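Local coordinates for probable oxidoreductase (Pseudomonas aeruginosa, PDB 4B7X), which probably catalyses an NADP(H)-dependent oxidation or reduction, as a medium-chain dehydrogenase/reductase with NADP bound, at residues G134-F139 with G160-V165. Numbering follows the deposited sequence.
Sequences GMTAYF and GAVGSV. With NAP (NADP nicotinamide-adenine-dinucleotide phosphate), chain T.
Ala-137 sets its methyl group between Val-162 and Val-165, which lie one turn apart on helix 161-172. Its CB lies 3.7 Å from CB of Val-165 and 4.1 Å from CG1 of Val-162, and also rests 3.3 Å from Val-162 O. CG1 of Val-165, anti to the backbone nitrogen, meets the same methyl and extends toward the Gly-134 carbonyl. With so small a side chain here, the axes of 134-139 and 161-165 come within 8.0 Å, crossing at -46°, and the CA atoms of Ala-137 and Val-162 are 5.1 Å apart. In Val-162 the two methyls have different work. CG1, trans to the main-chain nitrogen (chi1 174°), lies against the backbone of Ala-137 and meets CG2 of Thr-136, whereas CG2 turns to the cofactor, near O2N and the ribose oxygen O4D. Both branches of Thr-136 approach one face of the nicotinamide ring, CG2 above the C3N-C4N bond and OG1 3.3 Å from C4N, the carbon that exchanges hydride in NADP chemistry. That hydroxyl is hydrogen-bonded to Met-132 O in the preceding helical turn, which helps fix its rotation. Backbone amides of the other helix grip the pyrophosphate: Ala-161 N donates to O1A, and Val-162 N reaches O2N of NAP at 2.8 Å, nearly straight (175°). Gly-160, the N-cap residue, brings its CA close to O1A, and the helix dipole would probably favour the phosphate charges. A glycine-rich turn leading into a helix whose first amides bind the pyrophosphate is the hallmark of the Rossmann fold, here packed against helix 132-145 beside the nicotinamide site.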
# COMPACT_ATOMS: atom_id res chain seq x y z
N GLY H 134 -14.70 7.66 -16.05
CA GLY H 134 -13.61 8.30 -16.78
C GLY H 134 -12.65 9.05 -15.88
O GLY H 134 -11.44 9.01 -16.10
N MET H 135 -13.19 9.72 -14.87
CA MET H 135 -12.39 10.53 -13.96
C MET H 135 -11.60 9.65 -13.00
O MET H 135 -10.42 9.92 -12.71
CB MET H 135 -13.27 11.54 -13.23
CG MET H 135 -13.90 12.59 -14.14
SD MET H 135 -12.70 13.62 -15.01
CE MET H 135 -12.46 12.76 -16.57
N THR H 136 -12.24 8.58 -12.54
CA THR H 136 -11.60 7.57 -11.71
C THR H 136 -10.35 7.03 -12.41
O THR H 136 -9.25 7.02 -11.82
CB THR H 136 -12.58 6.43 -11.42
OG1 THR H 136 -13.80 6.96 -10.88
CG2 THR H 136 -11.97 5.42 -10.45
N ALA H 137 -10.51 6.60 -13.66
CA ALA H 137 -9.39 6.09 -14.45
C ALA H 137 -8.32 7.15 -14.57
O ALA H 137 -7.15 6.88 -14.33
CB ALA H 137 -9.86 5.65 -15.84
N TYR H 138 -8.75 8.35 -14.94
CA TYR H 138 -7.87 9.50 -15.15
C TYR H 138 -7.04 9.83 -13.91
O TYR H 138 -5.80 9.79 -13.95
CB TYR H 138 -8.72 10.71 -15.57
CG TYR H 138 -7.92 11.92 -15.98
CD1 TYR H 138 -7.49 12.08 -17.29
CD2 TYR H 138 -7.58 12.91 -15.04
CE1 TYR H 138 -6.74 13.19 -17.68
CE2 TYR H 138 -6.85 14.03 -15.42
CZ TYR H 138 -6.43 14.17 -16.73
OH TYR H 138 -5.69 15.27 -17.12
N PHE H 139 -7.71 10.16 -12.80
CA PHE H 139 -7.00 10.58 -11.59
C PHE H 139 -6.29 9.46 -10.87
O PHE H 139 -5.18 9.66 -10.39
CB PHE H 139 -7.91 11.37 -10.65
CG PHE H 139 -8.41 12.65 -11.25
CD1 PHE H 139 -7.53 13.72 -11.46
CD2 PHE H 139 -9.72 12.78 -11.63
CE1 PHE H 139 -7.98 14.91 -12.02
CE2 PHE H 139 -10.17 13.96 -12.21
CZ PHE H 139 -9.30 15.03 -12.40
N GLY H 160 -13.74 -3.23 -18.51
CA GLY H 160 -14.76 -2.38 -17.87
C GLY H 160 -14.60 -0.89 -18.13
O GLY H 160 -13.68 -0.44 -18.82
N ALA H 161 -15.51 -0.11 -17.55
CA ALA H 161 -15.54 1.34 -17.76
C ALA H 161 -14.29 2.04 -17.23
O ALA H 161 -13.70 2.85 -17.95
CB ALA H 161 -16.80 1.94 -17.14
N VAL H 162 -13.87 1.72 -16.01
CA VAL H 162 -12.66 2.32 -15.46
C VAL H 162 -11.39 1.76 -16.12
O VAL H 162 -10.52 2.51 -16.58
CB VAL H 162 -12.56 2.12 -13.92
CG1 VAL H 162 -11.23 2.63 -13.40
CG2 VAL H 162 -13.69 2.83 -13.19
N GLY H 163 -11.30 0.43 -16.15
CA GLY H 163 -10.11 -0.25 -16.66
C GLY H 163 -9.82 0.07 -18.11
O GLY H 163 -8.64 0.22 -18.49
N SER H 164 -10.87 0.18 -18.91
CA SER H 164 -10.71 0.39 -20.35
C SER H 164 -10.16 1.77 -20.64
O SER H 164 -9.29 1.95 -21.51
CB SER H 164 -12.01 0.11 -21.12
OG SER H 164 -13.00 1.11 -20.91
N VAL H 165 -10.62 2.76 -19.88
CA VAL H 165 -10.11 4.12 -20.01
C VAL H 165 -8.69 4.19 -19.43
O VAL H 165 -7.83 4.86 -19.98
CB VAL H 165 -11.03 5.14 -19.32
CG1 VAL H 165 -10.46 6.54 -19.41
CG2 VAL H 165 -12.42 5.08 -19.93
PA NAP T . -16.88 -2.52 -14.81
O1A NAP T . -17.21 -1.74 -16.17
O2A NAP T . -15.44 -2.87 -14.74
O5B NAP T . -17.85 -3.77 -14.66
C5B NAP T . -17.52 -4.73 -13.65
C4B NAP T . -16.52 -5.78 -14.18
O4B NAP T . -15.90 -6.42 -13.05
C3B NAP T . -17.26 -6.92 -14.89
O3B NAP T . -17.44 -6.60 -16.29
C2B NAP T . -16.30 -8.09 -14.73
O2B NAP T . -15.40 -8.05 -15.81
C1B NAP T . -15.47 -7.74 -13.50
N9A NAP T . -15.70 -8.69 -12.42
C8A NAP T . -16.82 -8.82 -11.70
N7A NAP T . -16.65 -9.79 -10.79
C5A NAP T . -15.42 -10.26 -10.93
C6A NAP T . -14.69 -11.25 -10.29
N6A NAP T . -15.24 -11.93 -9.29
N1A NAP T . -13.44 -11.50 -10.68
C2A NAP T . -12.88 -10.82 -11.66
N3A NAP T . -13.54 -9.86 -12.31
C4A NAP T . -14.81 -9.57 -11.96
O3 NAP T . -17.25 -1.53 -13.59
PN NAP T . -16.42 -0.16 -13.40
O1N NAP T . -17.43 0.91 -13.28
O2N NAP T . -15.34 -0.01 -14.41
O5D NAP T . -15.81 -0.49 -11.96
C5D NAP T . -14.54 -1.11 -11.84
C4D NAP T . -13.97 -0.97 -10.41
O4D NAP T . -13.68 0.41 -10.06
C3D NAP T . -14.94 -1.49 -9.34
O3D NAP T . -14.15 -2.15 -8.38
C2D NAP T . -15.53 -0.22 -8.73
O2D NAP T . -15.93 -0.44 -7.36
C1D NAP T . -14.32 0.69 -8.76
N1N NAP T . -14.58 2.14 -8.71
C2N NAP T . -13.84 2.87 -7.78
C3N NAP T . -14.01 4.24 -7.66
C7N NAP T . -13.15 4.98 -6.62
O7N NAP T . -13.17 6.20 -6.56
N7N NAP T . -12.35 4.21 -5.88
C4N NAP T . -14.92 4.89 -8.50
C5N NAP T . -15.66 4.16 -9.45
C6N NAP T . -15.50 2.79 -9.56
P2B NAP T . -14.92 -9.41 -16.52
O1X NAP T . -14.56 -10.44 -15.34
O2X NAP T . -16.24 -9.99 -17.26
O3X NAP T . -13.83 -9.13 -17.47